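PDB 3KXR: magnesium transporter, putative from Shewanella oneidensis MR-1, which probably carries magnesium or other cations across the membrane, the chain here being a soluble part with the end of the N domain and a CBS pair. Local coordinates for residues I93-E96 with Y100-T103; F45-Q50 with T60-L65; L8-L13 with T30-A35; S123-A128 with H144-E149. One frame throughout, in Å; residues are numbered along the deposited sequence.

Contact 1 (I93-E96 with Y100-T103); sequences IVDE and YLGT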
loop_
_atom_site.group_PDB
_atom_site.type_symbol
_atom_site.label_atom_id
_atom_site.label_comp_id
_atom_site.label_asym_id
_atom_site.label_seq_id
_atom_site.Cartn_x
_atom_site.Cartn_y
_atom_site.Cartn_z
ATOM N N ILE A 93 19.571 6.349 -20.339
ATOM C CA ILE A 93 19.612 7.770 -20.027
ATOM C C ILE A 93 18.392 8.429 -20.572
ATOM O O ILE A 93 18.046 8.232 -21.749
ATOM C CB ILE A 93 20.844 8.466 -20.640
ATOM C CG1 ILE A 93 22.111 7.754 -20.202
ATOM C CG2 ILE A 93 20.920 9.947 -20.249
ATOM C CD1 ILE A 93 22.307 7.668 -18.714
ATOM N N VAL A 94 17.736 9.227 -19.732
ATOM C CA VAL A 94 16.548 9.956 -20.147
ATOM C C VAL A 94 16.732 11.447 -19.890
ATOM O O VAL A 94 17.522 11.858 -19.029
ATOM C CB VAL A 94 15.282 9.460 -19.375
ATOM C CG1 VAL A 94 14.965 7.994 -19.743
ATOM C CG2 VAL A 94 15.447 9.641 -17.874
ATOM N N ASP A 95 15.994 12.269 -20.642
ATOM C CA ASP A 95 15.959 13.700 -20.352
ATOM C C ASP A 95 14.935 13.992 -19.264
ATOM O O ASP A 95 14.351 13.068 -18.687
ATOM C CB ASP A 95 15.701 14.518 -21.614
ATOM C CG ASP A 95 14.301 14.381 -22.160
ATOM O OD1 ASP A 95 13.370 13.843 -21.507
ATOM O OD2 ASP A 95 14.148 14.879 -23.295
ATOM N N GLU A 96 14.716 15.268 -18.981
ATOM C CA GLU A 96 13.855 15.623 -17.862
ATOM C C GLU A 96 12.366 15.380 -18.134
ATOM O O GLU A 96 11.592 15.391 -17.204
ATOM C CB GLU A 96 14.106 17.059 -17.421
ATOM C CG GLU A 96 13.262 18.069 -18.127
ATOM C CD GLU A 96 13.481 19.481 -17.593
ATOM O OE1 GLU A 96 14.361 19.647 -16.684
ATOM O OE2 GLU A 96 12.771 20.404 -18.099
ATOM N N TYR A 100 13.585 8.735 -23.705
ATOM C CA TYR A 100 14.766 7.932 -23.858
ATOM C C TYR A 100 15.720 8.653 -24.782
ATOM O O TYR A 100 15.330 9.001 -25.868
ATOM C CB TYR A 100 14.407 6.589 -24.462
ATOM C CG TYR A 100 15.575 5.740 -24.900
ATOM C CD1 TYR A 100 16.344 5.049 -23.983
ATOM C CD2 TYR A 100 15.876 5.584 -26.231
ATOM C CE1 TYR A 100 17.388 4.254 -24.364
ATOM C CE2 TYR A 100 16.952 4.797 -26.632
ATOM C CZ TYR A 100 17.683 4.123 -25.682
ATOM O OH TYR A 100 18.747 3.343 -26.071
ATOM N N LEU A 101 16.959 8.868 -24.333
ATOM C CA LEU A 101 18.040 9.409 -25.161
ATOM C C LEU A 101 19.030 8.336 -25.687
ATOM O O LEU A 101 19.584 8.488 -26.745
ATOM C CB LEU A 101 18.839 10.410 -24.318
ATOM C CG LEU A 101 18.114 11.601 -23.688
ATOM C CD1 LEU A 101 19.105 12.463 -22.976
ATOM C CD2 LEU A 101 17.365 12.422 -24.780
ATOM N N GLY A 102 19.311 7.295 -24.907
ATOM C CA GLY A 102 20.326 6.303 -25.277
ATOM C C GLY A 102 20.711 5.368 -24.141
ATOM O O GLY A 102 20.154 5.421 -23.060
ATOM N N THR A 103 21.696 4.531 -24.407
ATOM C CA THR A 103 22.127 3.477 -23.522
ATOM C C THR A 103 23.616 3.609 -23.302
ATOM O O THR A 103 24.361 3.844 -24.248
ATOM C CB THR A 103 21.857 2.112 -24.218
ATOM O OG1 THR A 103 20.451 1.978 -24.431
ATOM C CG2 THR A 103 22.385 0.902 -23.423
#

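Contact 2 (F45-Q50 with T60-L65); sequences FELYDQ and TDHQML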
loop_
_atom_site.group_PDB
_atom_site.type_symbol
_atom_site.label_atom_id
_atom_site.label_comp_id
_atom_site.label_asym_id
_atom_site.label_seq_id
_atom_site.Cartn_x
_atom_site.Cartn_y
_atom_site.Cartn_z
ATOM N N PHE A 45 -1.031 -5.062 -14.129
ATOM C CA PHE A 45 -2.378 -4.813 -14.580
ATOM C C PHE A 45 -2.475 -3.591 -15.534
ATOM O O PHE A 45 -3.153 -3.647 -16.573
ATOM C CB PHE A 45 -3.309 -4.648 -13.379
ATOM C CG PHE A 45 -4.725 -4.297 -13.755
ATOM C CD1 PHE A 45 -5.701 -5.296 -13.864
ATOM C CD2 PHE A 45 -5.080 -2.976 -14.006
ATOM C CE1 PHE A 45 -6.993 -4.975 -14.212
ATOM C CE2 PHE A 45 -6.379 -2.642 -14.355
ATOM C CZ PHE A 45 -7.349 -3.640 -14.462
ATOM N N GLU A 46 -1.819 -2.498 -15.183
ATOM C CA GLU A 46 -1.856 -1.299 -16.019
ATOM C C GLU A 46 -1.271 -1.560 -17.395
ATOM O O GLU A 46 -1.791 -1.039 -18.381
ATOM C CB GLU A 46 -1.127 -0.103 -15.356
ATOM C CG GLU A 46 -1.793 0.416 -14.032
ATOM C CD GLU A 46 -3.307 0.777 -14.191
ATOM O OE1 GLU A 46 -3.674 1.412 -15.210
ATOM O OE2 GLU A 46 -4.144 0.425 -13.311
ATOM N N LEU A 47 -0.220 -2.384 -17.467
ATOM C CA LEU A 47 0.389 -2.718 -18.757
ATOM C C LEU A 47 -0.520 -3.602 -19.611
ATOM O O LEU A 47 -0.678 -3.358 -20.817
ATOM C CB LEU A 47 1.724 -3.404 -18.577
ATOM C CG LEU A 47 2.857 -2.502 -18.072
ATOM C CD1 LEU A 47 3.980 -3.373 -17.565
ATOM C CD2 LEU A 47 3.360 -1.511 -19.119
ATOM N N TYR A 48 -1.092 -4.629 -18.995
ATOM C CA TYR A 48 -2.047 -5.487 -19.680
ATOM C C TYR A 48 -3.281 -4.683 -20.109
ATOM O O TYR A 48 -3.865 -4.917 -21.147
ATOM C CB TYR A 48 -2.488 -6.626 -18.783
ATOM C CG TYR A 48 -1.632 -7.858 -18.864
ATOM C CD1 TYR A 48 -2.164 -9.082 -19.251
ATOM C CD2 TYR A 48 -0.300 -7.808 -18.559
ATOM C CE1 TYR A 48 -1.366 -10.222 -19.337
ATOM C CE2 TYR A 48 0.503 -8.952 -18.638
ATOM C CZ TYR A 48 -0.037 -10.139 -19.027
ATOM O OH TYR A 48 0.760 -11.240 -19.083
ATOM N N ASP A 49 -3.642 -3.703 -19.312
ATOM C CA ASP A 49 -4.785 -2.895 -19.626
ATOM C C ASP A 49 -4.502 -1.949 -20.766
ATOM O O ASP A 49 -5.411 -1.575 -21.509
ATOM C CB ASP A 49 -5.209 -2.116 -18.384
ATOM C CG ASP A 49 -6.556 -1.447 -18.536
ATOM O OD1 ASP A 49 -7.477 -2.000 -19.183
ATOM O OD2 ASP A 49 -6.701 -0.356 -17.964
ATOM N N GLN A 50 -3.249 -1.551 -20.927
ATOM C CA GLN A 50 -2.928 -0.618 -21.989
ATOM C C GLN A 50 -2.496 -1.323 -23.255
ATOM O O GLN A 50 -2.769 -0.832 -24.327
ATOM C CB GLN A 50 -1.851 0.350 -21.557
ATOM C CG GLN A 50 -1.570 1.417 -22.612
ATOM C CD GLN A 50 -0.525 2.433 -22.162
ATOM O OE1 GLN A 50 0.036 2.329 -21.059
ATOM N NE2 GLN A 50 -0.249 3.416 -23.016
ATOM N N THR A 60 6.651 -5.710 -20.511
ATOM C CA THR A 60 7.679 -4.800 -20.071
ATOM C C THR A 60 7.899 -4.816 -18.572
ATOM O O THR A 60 6.964 -4.856 -17.796
ATOM C CB THR A 60 7.288 -3.378 -20.452
ATOM O OG1 THR A 60 7.552 -3.222 -21.843
ATOM C CG2 THR A 60 8.096 -2.354 -19.682
ATOM N N ASP A 61 9.157 -4.737 -18.188
ATOM C CA ASP A 61 9.540 -4.729 -16.800
ATOM C C ASP A 61 9.992 -3.325 -16.456
ATOM O O ASP A 61 10.828 -2.774 -17.121
ATOM C CB ASP A 61 10.668 -5.735 -16.623
ATOM C CG ASP A 61 11.115 -5.867 -15.208
ATOM O OD1 ASP A 61 10.558 -5.182 -14.328
ATOM O OD2 ASP A 61 12.052 -6.656 -14.989
ATOM N N HIS A 62 9.414 -2.737 -15.425
ATOM C CA HIS A 62 9.735 -1.371 -15.037
ATOM C C HIS A 62 11.076 -1.304 -14.319
ATOM O O HIS A 62 11.656 -0.230 -14.226
ATOM C CB HIS A 62 8.666 -0.772 -14.123
ATOM C CG HIS A 62 7.339 -0.512 -14.791
ATOM N ND1 HIS A 62 7.186 0.352 -15.862
ATOM C CD2 HIS A 62 6.093 -0.983 -14.510
ATOM C CE1 HIS A 62 5.910 0.394 -16.214
ATOM N NE2 HIS A 62 5.228 -0.413 -15.415
ATOM N N GLN A 63 11.532 -2.444 -13.800
ATOM C CA GLN A 63 12.837 -2.581 -13.118
ATOM C C GLN A 63 14.006 -2.407 -14.053
ATOM O O GLN A 63 14.223 -3.214 -14.946
ATOM C CB GLN A 63 12.971 -3.971 -12.471
ATOM C CG GLN A 63 12.680 -3.942 -11.027
ATOM C CD GLN A 63 12.402 -5.283 -10.414
ATOM O OE1 GLN A 63 13.262 -5.849 -9.734
ATOM N NE2 GLN A 63 11.173 -5.770 -10.580
HETATM N N MSE A 64 14.786 -1.373 -13.837
HETATM C CA MSE A 64 15.876 -1.107 -14.724
HETATM C C MSE A 64 16.837 -0.102 -14.145
HETATM O O MSE A 64 16.530 0.633 -13.244
HETATM C CB MSE A 64 15.326 -0.562 -16.040
HETATM C CG MSE A 64 14.561 0.724 -15.857
HETATM SE SE MSE A 64 13.833 1.433 -17.526
HETATM C CE MSE A 64 12.449 2.675 -16.794
ATOM N N LEU A 65 18.025 -0.067 -14.709
ATOM C CA LEU A 65 18.975 0.984 -14.412
ATOM C C LEU A 65 18.715 2.189 -15.366
ATOM O O LEU A 65 18.897 2.109 -16.570
ATOM C CB LEU A 65 20.398 0.403 -14.511
ATOM C CG LEU A 65 21.069 -0.124 -13.216
ATOM C CD1 LEU A 65 20.186 -0.929 -12.307
ATOM C CD2 LEU A 65 22.352 -0.866 -13.562
#

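Contact 3 (L8-L13 with T30-A35); sequences LLFAQL and TDRALA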
loop_
_atom_site.group_PDB
_atom_site.type_symbol
_atom_site.label_atom_id
_atom_site.label_comp_id
_atom_site.label_asym_id
_atom_site.label_seq_id
_atom_site.Cartn_x
_atom_site.Cartn_y
_atom_site.Cartn_z
ATOM N N LEU A 8 -6.952 -16.356 1.462
ATOM C CA LEU A 8 -7.616 -15.093 1.010
ATOM C C LEU A 8 -7.990 -15.123 -0.466
ATOM O O LEU A 8 -7.371 -15.825 -1.257
ATOM C CB LEU A 8 -6.749 -13.827 1.282
ATOM C CG LEU A 8 -7.000 -12.943 2.535
ATOM C CD1 LEU A 8 -5.984 -13.213 3.654
ATOM C CD2 LEU A 8 -7.002 -11.436 2.207
ATOM N N LEU A 9 -8.985 -14.309 -0.820
ATOM C CA LEU A 9 -9.582 -14.286 -2.169
ATOM C C LEU A 9 -8.769 -13.520 -3.204
ATOM O O LEU A 9 -8.456 -14.025 -4.291
ATOM C CB LEU A 9 -10.983 -13.647 -2.125
ATOM C CG LEU A 9 -11.734 -13.478 -3.462
ATOM C CD1 LEU A 9 -11.914 -14.822 -4.116
ATOM C CD2 LEU A 9 -13.090 -12.773 -3.325
ATOM N N PHE A 10 -8.476 -12.272 -2.883
ATOM C CA PHE A 10 -7.784 -11.420 -3.825
ATOM C C PHE A 10 -6.338 -11.914 -3.965
ATOM O O PHE A 10 -5.738 -11.754 -5.020
ATOM C CB PHE A 10 -7.924 -9.940 -3.429
ATOM C CG PHE A 10 -9.392 -9.488 -3.248
ATOM C CD1 PHE A 10 -10.200 -9.176 -4.361
ATOM C CD2 PHE A 10 -9.976 -9.403 -1.960
ATOM C CE1 PHE A 10 -11.566 -8.759 -4.200
ATOM C CE2 PHE A 10 -11.350 -8.998 -1.782
ATOM C CZ PHE A 10 -12.136 -8.677 -2.904
ATOM N N ALA A 11 -5.808 -12.594 -2.942
ATOM C CA ALA A 11 -4.517 -13.341 -3.068
ATOM C C ALA A 11 -4.576 -14.548 -4.061
ATOM O O ALA A 11 -3.542 -15.107 -4.430
ATOM C CB ALA A 11 -4.010 -13.818 -1.671
ATOM N N GLN A 12 -5.784 -14.931 -4.479
ATOM C CA GLN A 12 -5.999 -16.082 -5.340
ATOM C C GLN A 12 -6.230 -15.681 -6.797
ATOM O O GLN A 12 -6.333 -16.551 -7.658
ATOM C CB GLN A 12 -7.217 -16.875 -4.850
ATOM C CG GLN A 12 -6.933 -18.009 -3.930
ATOM C CD GLN A 12 -8.215 -18.664 -3.500
ATOM O OE1 GLN A 12 -8.609 -19.725 -4.008
ATOM N NE2 GLN A 12 -8.904 -18.019 -2.575
ATOM N N LEU A 13 -6.342 -14.384 -7.070
ATOM C CA LEU A 13 -6.587 -13.888 -8.433
ATOM C C LEU A 13 -5.422 -13.068 -8.950
ATOM O O LEU A 13 -5.019 -12.128 -8.315
ATOM C CB LEU A 13 -7.819 -12.989 -8.453
ATOM C CG LEU A 13 -9.189 -13.653 -8.573
ATOM C CD1 LEU A 13 -10.203 -12.567 -8.746
ATOM C CD2 LEU A 13 -9.298 -14.638 -9.748
ATOM N N THR A 30 -12.892 -5.075 -9.117
ATOM C CA THR A 30 -11.565 -4.934 -9.650
ATOM C C THR A 30 -10.748 -4.000 -8.769
ATOM O O THR A 30 -9.633 -4.346 -8.372
ATOM C CB THR A 30 -11.589 -4.445 -11.096
ATOM O OG1 THR A 30 -12.169 -5.468 -11.918
ATOM C CG2 THR A 30 -10.153 -4.139 -11.581
ATOM N N ASP A 31 -11.330 -2.862 -8.408
ATOM C CA ASP A 31 -10.644 -1.897 -7.549
ATOM C C ASP A 31 -10.263 -2.443 -6.188
ATOM O O ASP A 31 -9.197 -2.099 -5.678
ATOM C CB ASP A 31 -11.486 -0.632 -7.366
ATOM C CG ASP A 31 -11.695 0.116 -8.676
ATOM O OD1 ASP A 31 -10.942 -0.121 -9.633
ATOM O OD2 ASP A 31 -12.637 0.920 -8.766
ATOM N N ARG A 32 -11.113 -3.261 -5.578
ATOM C CA ARG A 32 -10.756 -3.800 -4.269
ATOM C C ARG A 32 -9.609 -4.797 -4.448
ATOM O O ARG A 32 -8.691 -4.850 -3.635
ATOM C CB ARG A 32 -11.954 -4.448 -3.561
ATOM C CG ARG A 32 -12.973 -3.419 -2.991
ATOM C CD ARG A 32 -14.077 -4.063 -2.081
ATOM N NE ARG A 32 -14.462 -5.376 -2.625
ATOM C CZ ARG A 32 -15.507 -5.616 -3.435
ATOM N NH1 ARG A 32 -16.320 -4.625 -3.815
ATOM N NH2 ARG A 32 -15.742 -6.862 -3.868
ATOM N N ALA A 33 -9.661 -5.562 -5.540
ATOM C CA ALA A 33 -8.580 -6.513 -5.881
ATOM C C ALA A 33 -7.218 -5.812 -6.076
ATOM O O ALA A 33 -6.184 -6.258 -5.547
ATOM C CB ALA A 33 -8.945 -7.297 -7.127
ATOM N N LEU A 34 -7.251 -4.697 -6.807
ATOM C CA LEU A 34 -6.065 -3.926 -7.088
ATOM C C LEU A 34 -5.473 -3.328 -5.808
ATOM O O LEU A 34 -4.258 -3.361 -5.617
ATOM C CB LEU A 34 -6.361 -2.822 -8.107
ATOM C CG LEU A 34 -6.572 -3.267 -9.554
ATOM C CD1 LEU A 34 -6.933 -2.029 -10.379
ATOM C CD2 LEU A 34 -5.347 -4.011 -10.128
ATOM N N ALA A 35 -6.334 -2.791 -4.950
ATOM C CA ALA A 35 -5.917 -2.229 -3.669
ATOM C C ALA A 35 -5.277 -3.269 -2.762
ATOM O O ALA A 35 -4.427 -2.947 -1.946
ATOM C CB ALA A 35 -7.077 -1.596 -2.980
#

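Contact 4 (S123-A128 with H144-E149); sequences SEDSRA and HSREIE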
loop_
_atom_site.group_PDB
_atom_site.type_symbol
_atom_site.label_atom_id
_atom_site.label_comp_id
_atom_site.label_asym_id
_atom_site.label_seq_id
_atom_site.Cartn_x
_atom_site.Cartn_y
_atom_site.Cartn_z
ATOM N N SER A 123 25.994 4.916 -26.289
ATOM C CA SER A 123 26.415 3.894 -27.237
ATOM C C SER A 123 25.842 4.204 -28.631
ATOM O O SER A 123 24.711 4.635 -28.747
ATOM C CB SER A 123 25.969 2.512 -26.716
ATOM O OG SER A 123 26.144 1.491 -27.685
ATOM N N GLU A 124 26.648 4.016 -29.676
ATOM C CA GLU A 124 26.209 4.199 -31.086
ATOM C C GLU A 124 25.268 3.046 -31.532
ATOM O O GLU A 124 24.324 3.259 -32.293
ATOM C CB GLU A 124 27.431 4.367 -32.035
ATOM C CG GLU A 124 28.157 5.757 -31.966
ATOM N N ASP A 125 25.493 1.850 -30.990
ATOM C CA ASP A 125 24.681 0.650 -31.294
ATOM C C ASP A 125 23.252 0.642 -30.759
ATOM O O ASP A 125 22.453 -0.215 -31.153
ATOM C CB ASP A 125 25.321 -0.586 -30.651
ATOM C CG ASP A 125 26.752 -0.838 -31.114
ATOM O OD1 ASP A 125 27.275 -0.086 -31.987
ATOM O OD2 ASP A 125 27.349 -1.811 -30.597
ATOM N N SER A 126 22.939 1.538 -29.827
ATOM C CA SER A 126 21.768 1.351 -28.952
ATOM C C SER A 126 20.399 1.548 -29.606
ATOM O O SER A 126 20.080 2.615 -30.141
ATOM C CB SER A 126 21.873 2.219 -27.684
ATOM O OG SER A 126 22.096 3.618 -27.932
ATOM N N ARG A 127 19.596 0.493 -29.530
ATOM C CA ARG A 127 18.243 0.499 -30.030
ATOM C C ARG A 127 17.273 0.378 -28.844
ATOM O O ARG A 127 17.643 -0.110 -27.761
ATOM C CB ARG A 127 18.033 -0.648 -31.052
ATOM C CG ARG A 127 18.671 -2.042 -30.737
ATOM C CD ARG A 127 18.019 -3.184 -31.610
ATOM N N ALA A 128 16.044 0.851 -29.070
ATOM C CA ALA A 128 14.925 0.685 -28.154
ATOM C C ALA A 128 13.767 0.030 -28.897
ATOM O O ALA A 128 13.555 0.311 -30.047
ATOM C CB ALA A 128 14.493 2.037 -27.615
ATOM N N HIS A 144 19.029 -11.886 -31.413
ATOM C CA HIS A 144 20.064 -11.731 -32.447
ATOM C C HIS A 144 20.765 -10.401 -32.333
ATOM O O HIS A 144 20.818 -9.643 -33.264
ATOM C CB HIS A 144 19.467 -11.886 -33.835
ATOM C CG HIS A 144 18.790 -13.197 -34.030
ATOM N ND1 HIS A 144 19.480 -14.389 -34.039
ATOM C CD2 HIS A 144 17.483 -13.514 -34.182
ATOM C CE1 HIS A 144 18.631 -15.386 -34.210
ATOM N NE2 HIS A 144 17.412 -14.883 -34.297
ATOM N N SER A 145 21.302 -10.128 -31.169
ATOM C CA SER A 145 22.056 -8.914 -30.941
ATOM C C SER A 145 23.121 -9.275 -29.945
ATOM O O SER A 145 23.284 -10.439 -29.578
ATOM C CB SER A 145 21.158 -7.842 -30.345
ATOM O OG SER A 145 20.862 -8.162 -28.997
ATOM N N ARG A 146 23.834 -8.280 -29.469
ATOM C CA ARG A 146 24.839 -8.559 -28.451
ATOM C C ARG A 146 24.342 -8.081 -27.084
ATOM O O ARG A 146 25.076 -8.066 -26.119
ATOM C CB ARG A 146 26.203 -8.020 -28.872
ATOM C CG ARG A 146 26.195 -6.662 -29.565
ATOM C CD ARG A 146 26.190 -5.521 -28.539
ATOM N NE ARG A 146 27.373 -5.539 -27.656
ATOM C CZ ARG A 146 28.495 -4.831 -27.837
ATOM N NH1 ARG A 146 29.486 -4.939 -26.950
ATOM N NH2 ARG A 146 28.647 -4.014 -28.887
ATOM N N GLU A 147 23.052 -7.782 -27.013
ATOM C CA GLU A 147 22.405 -7.290 -25.791
ATOM C C GLU A 147 21.726 -8.387 -24.985
ATOM O O GLU A 147 21.249 -9.386 -25.536
ATOM C CB GLU A 147 21.307 -6.286 -26.133
ATOM C CG GLU A 147 21.609 -5.252 -27.225
ATOM C CD GLU A 147 22.779 -4.354 -26.897
ATOM O OE1 GLU A 147 23.230 -4.323 -25.719
ATOM O OE2 GLU A 147 23.272 -3.689 -27.829
ATOM N N ILE A 148 21.653 -8.185 -23.679
ATOM C CA ILE A 148 20.870 -9.072 -22.841
ATOM C C ILE A 148 19.600 -8.374 -22.320
ATOM O O ILE A 148 18.811 -8.956 -21.558
ATOM C CB ILE A 148 21.738 -9.710 -21.703
ATOM C CG1 ILE A 148 22.339 -8.666 -20.748
ATOM C CG2 ILE A 148 22.849 -10.546 -22.324
ATOM C CD1 ILE A 148 23.082 -9.291 -19.439
ATOM N N GLU A 149 19.377 -7.144 -22.764
ATOM C CA GLU A 149 18.150 -6.450 -22.438
ATOM C C GLU A 149 17.988 -5.351 -23.435
ATOM O O GLU A 149 18.978 -4.831 -23.955
ATOM C CB GLU A 149 18.253 -5.837 -21.038
ATOM C CG GLU A 149 19.388 -4.806 -20.916
ATOM C CD GLU A 149 19.681 -4.320 -19.492
ATOM O OE1 GLU A 149 18.732 -3.962 -18.750
ATOM O OE2 GLU A 149 20.884 -4.253 -19.143
#

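Contact 1 (I93-E96 with Y100-T103)
Ile-93 is paired with two residues at once, Leu-101 and Gly-102, a classic beta bulge in the antiparallel pair. The evidence is in the backbone. Ile-93 N donates to Gly-102 O at 2.9 Å. Ile-93 O in turn accepts from Leu-101 N at 2.9 Å, and both bonds are nearly straight. Pairing then slips by one, because Val-94 lies beside Tyr-100, their CA atoms 4.6 Å apart. The side chain of the inserted residue is used to fill the join. Leu-101 has its CG anti to the carbonyl carbon (chi1 -57°), which lays CG 3.8 Å from Asp-95 N. Its methyls then divide, CD1 meeting Ile-93 CG2 at 4.1 Å and CD2 meeting Asp-95 CB at 4.1 Å. Cutting Leu-101 back to an alanine would probably open a gap between Ile-93 CG2 and Asp-95 CB. One shell out, Gly-102 N covers one face of the Tyr-100 ring, 3.5 Å above its centre, and the bond from Tyr-100 OH to Thr-103 OG1, 2.7 Å long, anchors the hydroxyl end. Asp-95 OD1 accepts from Lys-99 N and helps close the turn. In this first CBS domain, strand 90-94 is central, bonded on its other side to strand 66-68 through Val-94 and Leu-67, while Tyr-100 packs on Pro-151 and Ile-153 of strand 149-153.

Contact 2 (F45-Q50 with T60-L65)
Leu-47 and His-62 point at each other from opposite directions, the leucine from the last turns of helix 39-50 and the histidine from the loop between that helix and strand 66-68. The contact is narrow. One branch of the leucine does most of the work: Leu-47 CD1 lies 3.3 Å from Thr-60 O and 3.9 Å from His-62 NE2, with Leu-47 CG at 4.1 Å from the same NE2. No hydrogen bond crosses, so the methyl is held by van der Waals contact against a carbonyl oxygen and an imidazole nitrogen. Leu-47 CG stands anti to the carbonyl carbon (chi1 -71°), carrying the branch outward from the helix toward the loop. The imidazole's turn is restrained at its other nitrogen, since His-62 ND1 is hydrogen-bonded to Ile-160 O. In the backbone around His-62 an Asx turn forms: Asp-61 OD1 takes Gln-63 N at 3.0 Å, the donor lying above the carboxylate plane. The contact thus joins a helix of the MgtE N-domain portion to a loop of the first CBS domain. His-62 also rests on Gln-43 of helix 39-50, Arg-32 of the second subunit packs against it, and the loop runs on into strand 66-68.

Contact 3 (L8-L13 with T30-A35)
Arg-32 is the first residue of helix segment 30-35 to meet Phe-10. The outermost ring carbon does the touching: Phe-10 CZ lies 4.0 Å from Arg-32 NE and 4.2 Å from Arg-32 NH2, at the guanidinium edge and near its plane. The two planes stand 74° apart, which rules out a parallel cation-pi stack. A bend at chi3 (-37°) turns the arginine's end back beside the ring. Next comes Ala-33, where the backbones are closest, its CA 5.4 Å from Phe-10 CA. The near side of the ring lies along this residue: Phe-10 CD1 is 3.5 Å from Ala-33 CA and 3.6 Å from Ala-33 CB, while Phe-10 CE1 is 4.0 Å from Ala-33 N. With only a methyl at Ala-33, these two ring atoms approach the helix backbone obliquely. Leu-34, the next residue, turns away and packs on Phe-45 instead. With a serine in place of Phe-10, the contacts on Ala-33 would probably be lost and the Arg-32 side chain left freer to move. The ring itself projects from a short 3-10 turn, in which Gln-12 N donates to Leu-9 O at 2.8 Å. The Gln-12 side chain folds back, NE2 donating to Leu-8 O at 3.0 Å. All this lies in the MgtE N-domain portion. Phe-29 of helix 27-36 meets the Phe-10 ring, Leu-18 of helix 15-20 touches Ala-33, and the third subunit reaches the loop through its Gln-63, whose OE1 accepts from Leu-9 N.

Contact 4 (S123-A128 with H144-E149)
Asp-125 and Arg-146 form a surface salt bridge within the second CBS domain, linking the loop that leads to strand 129-130 with the loop between helix 135-143 and strand 149-153. Starting at CB, the Asp-125 side chain heads toward segment 144-149. Its CG is anti to the carbonyl carbon (chi1 -58°), which directs the carboxylate toward Arg-146. There the oxygens part company: OD2 of Asp-125 meets Arg-146 NH2 at 3.1 Å, whereas OD1 of Asp-125 is 5.2 Å from that nitrogen, so the bridge is single-pronged. Its hydrogen bond is weak, with an N-H...O angle of 123°, and the carboxylate and guanidinium planes are 46° apart. Arg-105 NH2 makes a long, weak ion pair with the same OD2 and also lies close to Arg-146 NH2, the carboxylate probably offsetting the like charges. Arg-105 also bridges to Glu-147 OE1, which is likely to temper the closeness of Glu-147 OE2, 5.3 Å from Asp-125 OD2. Arg-146 touches a crystal neighbour, so its exact pose may owe something to lattice packing. Each loop has its own internal brace. Ser-126 OG donates to Ser-123 O at 2.9 Å on the aspartate side. On the arginine side an ST turn brackets Arg-146: Ser-145 OG accepts from Glu-147 N at 3.0 Å and is also hydrogen-bonded to Ile-142 O.

In the fold
The four contacts run in sequence from N domain to CBS pair, contact 3 first, then 2, 1 and 4. Contacts 3 and 2 touch where consecutive helices 27-36 and 39-50 meet, with Phe-45 CG 3.7 Å from Leu-34 CD2. Contacts 1 and 4, with centres 15 Å apart, join the two CBS domains: Thr-103 O lies 2.8 Å from Ser-123 N, a probable hydrogen bond, and Tyr-100 CE2 lies 3.8 Å from Ala-128 CB. Contact 2 touches neither, its nearest atoms being about 6 Å from each. Contact 3 is the distant one, its centre 36 Å from that of contact 1 and 38 Å from that of contact 4.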